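Local coordinates for GDP-6-deoxy-D-mannose reductase (Pseudomonas aeruginosa, PDB 6X3B), which probably reduces GDP-4-dehydro-6-deoxy-D-mannose with NADPH to make GDP-rhamnose for the lipopolysaccharide O-antigen, at residues T96-Q109 with Y151-W165. Numbering follows the deposited sequence.
Sequences TLQINLLGTLNLLQ and YAVSKLAAESLCLQW. With NDP (NADPH dihydro-nicotinamide-adenine-dinucleotide phosphate), chain E.
Ser154 OG is gripped from two sides: Asn100 ND2 donates to it across the contact at 3.0 Å with an N-H...O angle of 167°, and OG passes its own proton to Tyr151 O. The acceptor lies almost in the Asn100 amide plane, and the same amide gives OD1 to Gln83 N, so both its ends are held and its rotation is fixed. Ser154 OG sits between backbone N and carbonyl carbon, the rotamer that lets it reach back to Tyr151 O, which also accepts from Lys155 N. The same turn of helix carries the cofactor contacts: Tyr151 OH and NADPH O2D share a hydrogen bond of 2.5 Å, and Lys155 NZ donates to both O2D and O3D, an arrangement matching the Tyr-X-X-X-Lys motif of short-chain dehydrogenases/reductases.

Beyond it the interface is mostly apolar. Leu97 CD2 packs on Ser154 CB, and Leu101 CD1 lies 3.6 Å from Ala158 CA, where the small alanine allows the backbones to come to 5.1 Å between the CA atoms of Leu101 and Ala158. Leu161 is a knob among Leu101, Thr104, Leu105 and Leu108, its CD2 3.7 Å from Leu105 CB. At the far end Leu108 CB stands 3.7 Å from the centroid of the Trp165 six-membered ring, only 5° off the normal, a CH-pi contact, while Gln109 CG meets that ring obliquely.

The two helix segments run nearly parallel, 13° apart with axes 8.6 Å at closest, as neighbouring helices on one side of a Rossmann-type sheet. Strand 119-123 meets both through Phe120, which touches Leu108 and Cys162, and Leu101 packs against Leu101 of the second subunit.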
ATOM      1  N   THR A  96       3.625   0.436 -14.263  1.00 18.80           N
ATOM      2  CA  THR A  96       2.412   0.896 -13.594  1.00 21.17           C
ATOM      3  C   THR A  96       2.727   1.402 -12.185  1.00 19.74           C
ATOM      4  O   THR A  96       2.196   2.435 -11.750  1.00 17.27           O
ATOM      5  CB  THR A  96       1.372  -0.225 -13.592  1.00 21.25           C
ATOM      6  OG1 THR A  96       0.795  -0.297 -14.903  1.00 20.79           O
ATOM      7  CG2 THR A  96       0.250   0.042 -12.573  1.00 21.98           C
ATOM      8  N   LEU A  97       3.639   0.727 -11.479  1.00 17.93           N
ATOM      9  CA  LEU A  97       4.036   1.217 -10.163  1.00 19.84           C
ATOM     10  C   LEU A  97       4.760   2.547 -10.271  1.00 21.67           C
ATOM     11  O   LEU A  97       4.509   3.449  -9.469  1.00 18.19           O
ATOM     12  CB  LEU A  97       4.911   0.186  -9.443  1.00 19.82           C
ATOM     13  CG  LEU A  97       4.168  -1.089  -9.054  1.00 17.33           C
ATOM     14  CD1 LEU A  97       5.191  -2.122  -8.573  1.00 22.62           C
ATOM     15  CD2 LEU A  97       3.120  -0.810  -7.965  1.00 23.33           C
ATOM     16  N   GLN A  98       5.652   2.691 -11.267  1.00 21.78           N
ATOM     17  CA  GLN A  98       6.370   3.948 -11.451  1.00 18.58           C
ATOM     18  C   GLN A  98       5.404   5.100 -11.692  1.00 20.54           C
ATOM     19  O   GLN A  98       5.513   6.155 -11.058  1.00 18.29           O
ATOM     20  CB  GLN A  98       7.369   3.846 -12.619  1.00 19.21           C
ATOM     21  CG  GLN A  98       8.505   2.796 -12.439  1.00 22.17           C
ATOM     22  CD  GLN A  98       9.514   3.198 -11.381  1.00 31.35           C
ATOM     23  OE1 GLN A  98       9.488   4.328 -10.873  1.00 40.52           O
ATOM     24  NE2 GLN A  98      10.396   2.274 -11.021  1.00 34.72           N
ATOM     25  N   ILE A  99       4.461   4.916 -12.620  1.00 18.97           N
ATOM     26  CA  ILE A  99       3.536   5.994 -12.970  1.00 16.27           C
ATOM     27  C   ILE A  99       2.612   6.302 -11.796  1.00 18.75           C
ATOM     28  O   ILE A  99       2.436   7.464 -11.403  1.00 17.30           O
ATOM     29  CB  ILE A  99       2.716   5.618 -14.220  1.00 19.71           C
ATOM     30  CG1 ILE A  99       3.632   5.453 -15.441  1.00 20.01           C
ATOM     31  CG2 ILE A  99       1.587   6.651 -14.438  1.00 17.69           C
ATOM     32  CD1 ILE A  99       2.899   5.027 -16.712  1.00 26.39           C
ATOM     33  N   ASN A 100       1.989   5.266 -11.238  1.00 16.03           N
ATOM     34  CA  ASN A 100       0.925   5.507 -10.281  1.00 18.64           C
ATOM     35  C   ASN A 100       1.457   5.828  -8.894  1.00 16.19           C
ATOM     36  O   ASN A 100       0.823   6.594  -8.153  1.00 21.08           O
ATOM     37  CB  ASN A 100      -0.021   4.322 -10.230  1.00 16.31           C
ATOM     38  CG  ASN A 100      -0.877   4.206 -11.488  1.00 20.08           C
ATOM     39  OD1 ASN A 100      -0.844   5.081 -12.362  1.00 19.19           O
ATOM     40  ND2 ASN A 100      -1.642   3.122 -11.584  1.00 13.45           N
ATOM     41  N   LEU A 101       2.613   5.288  -8.519  1.00 14.75           N
ATOM     42  CA  LEU A 101       3.131   5.557  -7.182  1.00 17.98           C
ATOM     43  C   LEU A 101       4.243   6.593  -7.216  1.00 18.10           C
ATOM     44  O   LEU A 101       4.155   7.628  -6.545  1.00 16.23           O
ATOM     45  CB  LEU A 101       3.628   4.261  -6.518  1.00 14.36           C
ATOM     46  CG  LEU A 101       4.194   4.471  -5.119  1.00 15.70           C
ATOM     47  CD1 LEU A 101       3.089   5.001  -4.192  1.00 16.95           C
ATOM     48  CD2 LEU A 101       4.720   3.128  -4.609  1.00 19.56           C
ATOM     49  N   LEU A 102       5.305   6.325  -7.983  1.00 17.13           N
ATOM     50  CA  LEU A 102       6.389   7.297  -8.067  1.00 19.99           C
ATOM     51  C   LEU A 102       5.923   8.581  -8.749  1.00 19.43           C
ATOM     52  O   LEU A 102       6.400   9.667  -8.415  1.00 20.37           O
ATOM     53  CB  LEU A 102       7.592   6.687  -8.790  1.00 19.27           C
ATOM     54  CG  LEU A 102       8.495   5.819  -7.893  1.00 23.21           C
ATOM     55  CD1 LEU A 102       9.044   6.657  -6.741  1.00 23.27           C
ATOM     56  CD2 LEU A 102       7.754   4.622  -7.319  1.00 24.88           C
ATOM     57  N   GLY A 103       4.994   8.479  -9.701  1.00 18.60           N
ATOM     58  CA  GLY A 103       4.443   9.684 -10.307  1.00 19.11           C
ATOM     59  C   GLY A 103       3.665  10.520  -9.302  1.00 22.17           C
ATOM     60  O   GLY A 103       3.753  11.752  -9.296  1.00 19.96           O
ATOM     61  N   THR A 104       2.900   9.860  -8.436  1.00 18.43           N
ATOM     62  CA  THR A 104       2.206  10.585  -7.380  1.00 21.36           C
ATOM     63  C   THR A 104       3.196  11.242  -6.426  1.00 16.53           C
ATOM     64  O   THR A 104       3.021  12.405  -6.029  1.00 16.65           O
ATOM     65  CB  THR A 104       1.271   9.631  -6.653  1.00 18.41           C
ATOM     66  OG1 THR A 104       0.253   9.225  -7.578  1.00 18.55           O
ATOM     67  CG2 THR A 104       0.639  10.315  -5.420  1.00 14.88           C
ATOM     68  N   LEU A 105       4.274  10.535  -6.091  1.00 20.26           N
ATOM     69  CA  LEU A 105       5.299  11.128  -5.243  1.00 18.15           C
ATOM     70  C   LEU A 105       5.941  12.332  -5.915  1.00 22.49           C
ATOM     71  O   LEU A 105       6.176  13.361  -5.267  1.00 17.42           O
ATOM     72  CB  LEU A 105       6.365  10.096  -4.894  1.00 16.89           C
ATOM     73  CG  LEU A 105       7.579  10.696  -4.172  1.00 20.82           C
ATOM     74  CD1 LEU A 105       7.235  11.196  -2.738  1.00 23.09           C
ATOM     75  CD2 LEU A 105       8.719   9.696  -4.135  1.00 24.46           C
ATOM     76  N   ASN A 106       6.254  12.227  -7.215  1.00 21.29           N
ATOM     77  CA  ASN A 106       6.839  13.380  -7.888  1.00 17.75           C
ATOM     78  C   ASN A 106       5.888  14.566  -7.851  1.00 17.77           C
ATOM     79  O   ASN A 106       6.312  15.703  -7.608  1.00 20.42           O
ATOM     80  CB  ASN A 106       7.215  13.037  -9.336  1.00 18.76           C
ATOM     81  CG  ASN A 106       8.365  12.066  -9.420  1.00 27.11           C
ATOM     82  OD1 ASN A 106       9.179  11.970  -8.495  1.00 22.21           O
ATOM     83  ND2 ASN A 106       8.450  11.341 -10.537  1.00 20.52           N
ATOM     84  N   LEU A 107       4.600  14.327  -8.096  1.00 19.45           N
ATOM     85  CA  LEU A 107       3.619  15.409  -8.000  1.00 19.26           C
ATOM     86  C   LEU A 107       3.598  16.025  -6.601  1.00 18.41           C
ATOM     87  O   LEU A 107       3.599  17.250  -6.446  1.00 18.79           O
ATOM     88  CB  LEU A 107       2.241  14.882  -8.369  1.00 17.83           C
ATOM     89  CG  LEU A 107       1.078  15.840  -8.151  1.00 16.90           C
ATOM     90  CD1 LEU A 107       1.216  17.041  -9.097  1.00 19.73           C
ATOM     91  CD2 LEU A 107      -0.203  15.060  -8.411  1.00 14.38           C
ATOM     92  N   LEU A 108       3.550  15.184  -5.565  1.00 14.19           N
ATOM     93  CA  LEU A 108       3.516  15.700  -4.198  1.00 15.76           C
ATOM     94  C   LEU A 108       4.742  16.558  -3.906  1.00 17.97           C
ATOM     95  O   LEU A 108       4.623  17.667  -3.373  1.00 17.61           O
ATOM     96  CB  LEU A 108       3.419  14.524  -3.221  1.00 15.58           C
ATOM     97  CG  LEU A 108       2.071  13.783  -3.258  1.00 17.36           C
ATOM     98  CD1 LEU A 108       2.177  12.437  -2.502  1.00 17.34           C
ATOM     99  CD2 LEU A 108       0.964  14.664  -2.645  1.00 20.63           C
ATOM    100  N   GLN A 109       5.930  16.091  -4.316  1.00 20.06           N
ATOM    101  CA  GLN A 109       7.152  16.850  -4.056  1.00 16.82           C
ATOM    102  C   GLN A 109       7.183  18.167  -4.827  1.00 22.77           C
ATOM    103  O   GLN A 109       7.664  19.188  -4.304  1.00 20.29           O
ATOM    104  CB  GLN A 109       8.373  16.000  -4.398  1.00 17.67           C
ATOM    105  CG  GLN A 109       8.451  14.787  -3.507  1.00 23.46           C
ATOM    106  CD  GLN A 109       9.741  14.061  -3.654  1.00 33.14           C
ATOM    107  OE1 GLN A 109      10.138  13.689  -4.776  1.00 35.99           O
ATOM    108  NE2 GLN A 109      10.408  13.816  -2.529  1.00 32.24           N
ATOM    109  N   TYR A 151      -2.342  -3.029 -10.867  1.00 17.77           N
ATOM    110  CA  TYR A 151      -2.996  -1.721 -10.827  1.00 16.88           C
ATOM    111  C   TYR A 151      -3.615  -1.471  -9.452  1.00 17.65           C
ATOM    112  O   TYR A 151      -3.407  -0.412  -8.847  1.00 18.10           O
ATOM    113  CB  TYR A 151      -4.057  -1.637 -11.913  1.00 19.90           C
ATOM    114  CG  TYR A 151      -5.095  -0.558 -11.710  1.00 22.57           C
ATOM    115  CD1 TYR A 151      -4.848   0.764 -12.110  1.00 20.76           C
ATOM    116  CD2 TYR A 151      -6.332  -0.862 -11.154  1.00 17.00           C
ATOM    117  CE1 TYR A 151      -5.814   1.758 -11.944  1.00 20.33           C
ATOM    118  CE2 TYR A 151      -7.302   0.120 -10.984  1.00 22.55           C
ATOM    119  CZ  TYR A 151      -7.038   1.424 -11.384  1.00 23.41           C
ATOM    120  OH  TYR A 151      -7.998   2.389 -11.222  1.00 24.17           O
ATOM    121  N   ALA A 152      -4.352  -2.457  -8.929  1.00 16.63           N
ATOM    122  CA  ALA A 152      -4.972  -2.263  -7.620  1.00 20.26           C
ATOM    123  C   ALA A 152      -3.911  -2.132  -6.528  1.00 17.15           C
ATOM    124  O   ALA A 152      -4.069  -1.325  -5.607  1.00 19.24           O
ATOM    125  CB  ALA A 152      -5.954  -3.395  -7.317  1.00 16.95           C
ATOM    126  N   VAL A 153      -2.809  -2.888  -6.646  1.00 16.43           N
ATOM    127  CA  VAL A 153      -1.674  -2.736  -5.733  1.00 16.68           C
ATOM    128  C   VAL A 153      -1.155  -1.299  -5.757  1.00 18.26           C
ATOM    129  O   VAL A 153      -0.974  -0.663  -4.711  1.00 15.99           O
ATOM    130  CB  VAL A 153      -0.557  -3.732  -6.100  1.00 19.01           C
ATOM    131  CG1 VAL A 153       0.748  -3.393  -5.364  1.00 17.31           C
ATOM    132  CG2 VAL A 153      -0.989  -5.179  -5.764  1.00 15.29           C
ATOM    133  N   SER A 154      -0.937  -0.758  -6.960  1.00 16.66           N
ATOM    134  CA  SER A 154      -0.394   0.595  -7.079  1.00 15.82           C
ATOM    135  C   SER A 154      -1.353   1.649  -6.536  1.00 14.29           C
ATOM    136  O   SER A 154      -0.900   2.649  -5.969  1.00 17.26           O
ATOM    137  CB  SER A 154      -0.041   0.893  -8.543  1.00 19.41           C
ATOM    138  OG  SER A 154      -1.204   1.192  -9.303  1.00 17.01           O
ATOM    139  N   LYS A 155      -2.669   1.435  -6.655  1.00 16.17           N
ATOM    140  CA  LYS A 155      -3.613   2.400  -6.098  1.00 19.08           C
ATOM    141  C   LYS A 155      -3.575   2.395  -4.571  1.00 16.73           C
ATOM    142  O   LYS A 155      -3.556   3.456  -3.944  1.00 16.60           O
ATOM    143  CB  LYS A 155      -5.037   2.117  -6.582  1.00 18.41           C
ATOM    144  CG  LYS A 155      -5.229   2.141  -8.077  1.00 17.98           C
ATOM    145  CD  LYS A 155      -4.894   3.512  -8.689  1.00 28.11           C
ATOM    146  CE  LYS A 155      -6.154   4.316  -8.913  1.00 26.55           C
ATOM    147  NZ  LYS A 155      -5.839   5.671  -9.404  1.00 23.71           N
ATOM    148  N   LEU A 156      -3.541   1.213  -3.957  1.00 17.84           N
ATOM    149  CA  LEU A 156      -3.476   1.143  -2.499  1.00 17.28           C
ATOM    150  C   LEU A 156      -2.167   1.719  -1.984  1.00 18.81           C
ATOM    151  O   LEU A 156      -2.139   2.417  -0.956  1.00 19.46           O
ATOM    152  CB  LEU A 156      -3.632  -0.317  -2.033  1.00 15.28           C
ATOM    153  CG  LEU A 156      -3.855  -0.575  -0.542  1.00 22.39           C
ATOM    154  CD1 LEU A 156      -5.133   0.145  -0.098  1.00 18.32           C
ATOM    155  CD2 LEU A 156      -3.942  -2.085  -0.252  1.00 19.70           C
ATOM    156  N   ALA A 157      -1.063   1.438  -2.682  1.00 15.19           N
ATOM    157  CA  ALA A 157       0.215   2.005  -2.282  1.00 16.26           C
ATOM    158  C   ALA A 157       0.180   3.535  -2.364  1.00 20.74           C
ATOM    159  O   ALA A 157       0.678   4.230  -1.470  1.00 16.20           O
ATOM    160  CB  ALA A 157       1.335   1.430  -3.150  1.00 15.63           C
ATOM    161  N   ALA A 158      -0.415   4.082  -3.424  1.00 17.45           N
ATOM    162  CA  ALA A 158      -0.455   5.540  -3.546  1.00 15.66           C
ATOM    163  C   ALA A 158      -1.386   6.171  -2.509  1.00 15.54           C
ATOM    164  O   ALA A 158      -1.125   7.281  -2.042  1.00 19.64           O
ATOM    165  CB  ALA A 158      -0.896   5.920  -4.956  1.00 12.55           C
ATOM    166  N   GLU A 159      -2.489   5.494  -2.169  1.00 14.62           N
ATOM    167  CA  GLU A 159      -3.333   5.922  -1.051  1.00 21.09           C
ATOM    168  C   GLU A 159      -2.502   6.123   0.208  1.00 20.29           C
ATOM    169  O   GLU A 159      -2.562   7.175   0.853  1.00 15.71           O
ATOM    170  CB  GLU A 159      -4.410   4.871  -0.758  1.00 23.00           C
ATOM    171  CG  GLU A 159      -5.594   4.764  -1.690  1.00 23.70           C
ATOM    172  CD  GLU A 159      -6.639   3.799  -1.125  1.00 24.40           C
ATOM    173  OE1 GLU A 159      -6.583   3.517   0.098  1.00 22.59           O
ATOM    174  OE2 GLU A 159      -7.526   3.330  -1.867  1.00 19.13           O
ATOM    175  N   SER A 160      -1.732   5.094   0.577  1.00 18.20           N
ATOM    176  CA  SER A 160      -0.908   5.139   1.785  1.00 15.47           C
ATOM    177  C   SER A 160       0.081   6.293   1.730  1.00 16.65           C
ATOM    178  O   SER A 160       0.239   7.049   2.704  1.00 17.37           O
ATOM    179  CB  SER A 160      -0.150   3.811   1.945  1.00 19.58           C
ATOM    180  OG  SER A 160      -1.040   2.729   1.884  1.00 31.60           O
ATOM    181  N   LEU A 161       0.761   6.438   0.588  1.00 14.38           N
ATOM    182  CA  LEU A 161       1.703   7.531   0.399  1.00 15.21           C
ATOM    183  C   LEU A 161       1.023   8.883   0.606  1.00 18.48           C
ATOM    184  O   LEU A 161       1.492   9.712   1.404  1.00 18.55           O
ATOM    185  CB  LEU A 161       2.334   7.447  -1.001  1.00 12.81           C
ATOM    186  CG  LEU A 161       3.244   8.637  -1.344  1.00 22.38           C
ATOM    187  CD1 LEU A 161       4.482   8.642  -0.430  1.00 19.97           C
ATOM    188  CD2 LEU A 161       3.655   8.616  -2.835  1.00 19.09           C
ATOM    189  N   CYS A 162      -0.091   9.125  -0.102  1.00 15.96           N
ATOM    190  CA  CYS A 162      -0.769  10.420   0.048  1.00 16.51           C
ATOM    191  C   CYS A 162      -1.192  10.668   1.494  1.00 17.51           C
ATOM    192  O   CYS A 162      -1.037  11.781   2.016  1.00 18.18           O
ATOM    193  CB  CYS A 162      -1.977  10.493  -0.869  1.00 17.16           C
ATOM    194  SG  CYS A 162      -1.484  10.576  -2.603  1.00 19.95           S
ATOM    195  N   LEU A 163      -1.726   9.649   2.157  1.00 19.07           N
ATOM    196  CA  LEU A 163      -2.149   9.843   3.536  1.00 20.75           C
ATOM    197  C   LEU A 163      -0.960  10.050   4.454  1.00 20.99           C
ATOM    198  O   LEU A 163      -1.058  10.815   5.426  1.00 20.27           O
ATOM    199  CB  LEU A 163      -2.992   8.659   4.001  1.00 18.96           C
ATOM    200  CG  LEU A 163      -4.354   8.537   3.323  1.00 18.06           C
ATOM    201  CD1 LEU A 163      -4.959   7.171   3.571  1.00 20.18           C
ATOM    202  CD2 LEU A 163      -5.303   9.669   3.783  1.00 19.78           C
ATOM    203  N   GLN A 164       0.165   9.391   4.162  1.00 17.79           N
ATOM    204  CA  GLN A 164       1.396   9.647   4.906  1.00 17.34           C
ATOM    205  C   GLN A 164       1.855  11.084   4.728  1.00 19.55           C
ATOM    206  O   GLN A 164       2.303  11.722   5.695  1.00 19.73           O
ATOM    207  CB  GLN A 164       2.498   8.683   4.469  1.00 21.51           C
ATOM    208  CG  GLN A 164       3.836   8.861   5.182  1.00 18.12           C
ATOM    209  CD  GLN A 164       4.872   9.582   4.338  1.00 18.31           C
ATOM    210  OE1 GLN A 164       5.362  10.658   4.713  1.00 25.25           O
ATOM    211  NE2 GLN A 164       5.200   9.012   3.184  1.00 18.99           N
ATOM    212  N   TRP A 165       1.725  11.621   3.505  1.00 17.96           N
ATOM    213  CA  TRP A 165       2.054  13.022   3.267  1.00 16.46           C
ATOM    214  C   TRP A 165       1.156  13.940   4.076  1.00 22.41           C
ATOM    215  O   TRP A 165       1.604  14.979   4.574  1.00 24.01           O
ATOM    216  CB  TRP A 165       1.950  13.354   1.772  1.00 17.29           C
ATOM    217  CG  TRP A 165       3.253  13.153   1.166  1.00 19.57           C
ATOM    218  CD1 TRP A 165       3.933  11.961   1.069  1.00 21.66           C
ATOM    219  CD2 TRP A 165       4.119  14.158   0.647  1.00 19.67           C
ATOM    220  NE1 TRP A 165       5.161  12.167   0.481  1.00 23.87           N
ATOM    221  CE2 TRP A 165       5.302  13.508   0.217  1.00 19.59           C
ATOM    222  CE3 TRP A 165       4.007  15.549   0.483  1.00 18.86           C
ATOM    223  CZ2 TRP A 165       6.359  14.201  -0.374  1.00 23.02           C
ATOM    224  CZ3 TRP A 165       5.061  16.236  -0.095  1.00 18.89           C
ATOM    225  CH2 TRP A 165       6.219  15.571  -0.510  1.00 20.86           C
TER
HETATM  226  PA  NDP E 401      -7.632   7.536 -18.306  1.00 21.80           P
HETATM  227  O1A NDP E 401      -6.685   6.406 -18.534  1.00 23.53           O
HETATM  228  O2A NDP E 401      -8.766   7.718 -19.257  1.00 22.50           O
HETATM  229  O5B NDP E 401      -6.811   8.906 -18.191  1.00 27.13           O
HETATM  230  C5B NDP E 401      -5.496   8.888 -17.588  1.00 20.47           C
HETATM  231  C4B NDP E 401      -4.925  10.283 -17.610  1.00 20.02           C
HETATM  232  O4B NDP E 401      -3.617  10.276 -16.984  1.00 22.91           O
HETATM  233  C3B NDP E 401      -4.725  10.907 -19.000  1.00 22.43           C
HETATM  234  O3B NDP E 401      -5.103  12.278 -19.001  1.00 22.16           O
HETATM  235  C2B NDP E 401      -3.234  10.718 -19.244  1.00 21.46           C
HETATM  236  O2B NDP E 401      -2.735  11.732 -20.113  1.00 26.18           O
HETATM  237  C1B NDP E 401      -2.690  10.906 -17.835  1.00 19.96           C
HETATM  238  N9A NDP E 401      -1.377  10.310 -17.625  1.00 21.41           N
HETATM  239  C8A NDP E 401      -1.044   8.985 -17.751  1.00 17.72           C
HETATM  240  N7A NDP E 401       0.219   8.742 -17.505  1.00 19.45           N
HETATM  241  C5A NDP E 401       0.754   9.985 -17.201  1.00 20.24           C
HETATM  242  C6A NDP E 401       2.051  10.402 -16.851  1.00 22.50           C
HETATM  243  N6A NDP E 401       3.062   9.542 -16.757  1.00 21.00           N
HETATM  244  N1A NDP E 401       2.255  11.719 -16.611  1.00 22.93           N
HETATM  245  C2A NDP E 401       1.209  12.547 -16.719  1.00 20.34           C
HETATM  246  N3A NDP E 401      -0.053  12.273 -17.039  1.00 21.88           N
HETATM  247  C4A NDP E 401      -0.220  10.961 -17.272  1.00 17.17           C
HETATM  248  O3  NDP E 401      -8.234   7.415 -16.826  1.00 26.26           O
HETATM  249  PN  NDP E 401      -9.732   7.595 -16.293  1.00 20.98           P
HETATM  250  O1N NDP E 401     -10.154   9.006 -16.533  1.00 20.71           O
HETATM  251  O2N NDP E 401     -10.572   6.498 -16.855  1.00 22.22           O
HETATM  252  O5D NDP E 401      -9.534   7.358 -14.721  1.00 23.08           O
HETATM  253  C5D NDP E 401      -9.349   8.508 -13.861  1.00 21.17           C
HETATM  254  C4D NDP E 401      -8.984   8.032 -12.476  1.00 20.26           C
HETATM  255  O4D NDP E 401     -10.072   7.231 -11.950  1.00 21.16           O
HETATM  256  C3D NDP E 401      -7.726   7.156 -12.384  1.00 22.64           C
HETATM  257  O3D NDP E 401      -6.981   7.452 -11.211  1.00 21.25           O
HETATM  258  C2D NDP E 401      -8.321   5.750 -12.356  1.00 23.21           C
HETATM  259  O2D NDP E 401      -7.466   4.801 -11.737  1.00 19.46           O
HETATM  260  C1D NDP E 401      -9.599   5.967 -11.553  1.00 21.46           C
HETATM  261  N1N NDP E 401     -10.645   4.946 -11.858  1.00 23.98           N
HETATM  262  C2N NDP E 401     -11.318   4.959 -13.049  1.00 20.99           C
HETATM  263  C3N NDP E 401     -12.381   4.130 -13.284  1.00 24.23           C
HETATM  264  C7N NDP E 401     -12.887   4.018 -14.671  1.00 32.54           C
HETATM  265  O7N NDP E 401     -13.789   3.217 -14.932  1.00 27.43           O
HETATM  266  N7N NDP E 401     -12.348   4.795 -15.600  1.00 26.16           N
HETATM  267  C4N NDP E 401     -12.969   3.388 -12.133  1.00 26.82           C
HETATM  268  C5N NDP E 401     -12.132   3.406 -10.922  1.00 25.21           C
HETATM  269  C6N NDP E 401     -10.946   3.970 -10.940  1.00 22.78           C
HETATM  270  P2B NDP E 401      -2.168  11.103 -21.488  1.00 31.55           P
HETATM  271  O1X NDP E 401      -1.674  12.279 -22.302  1.00 34.59           O
HETATM  272  O2X NDP E 401      -1.048  10.154 -21.117  1.00 43.01           O
HETATM  273  O3X NDP E 401      -3.324  10.388 -22.156  1.00 33.57           O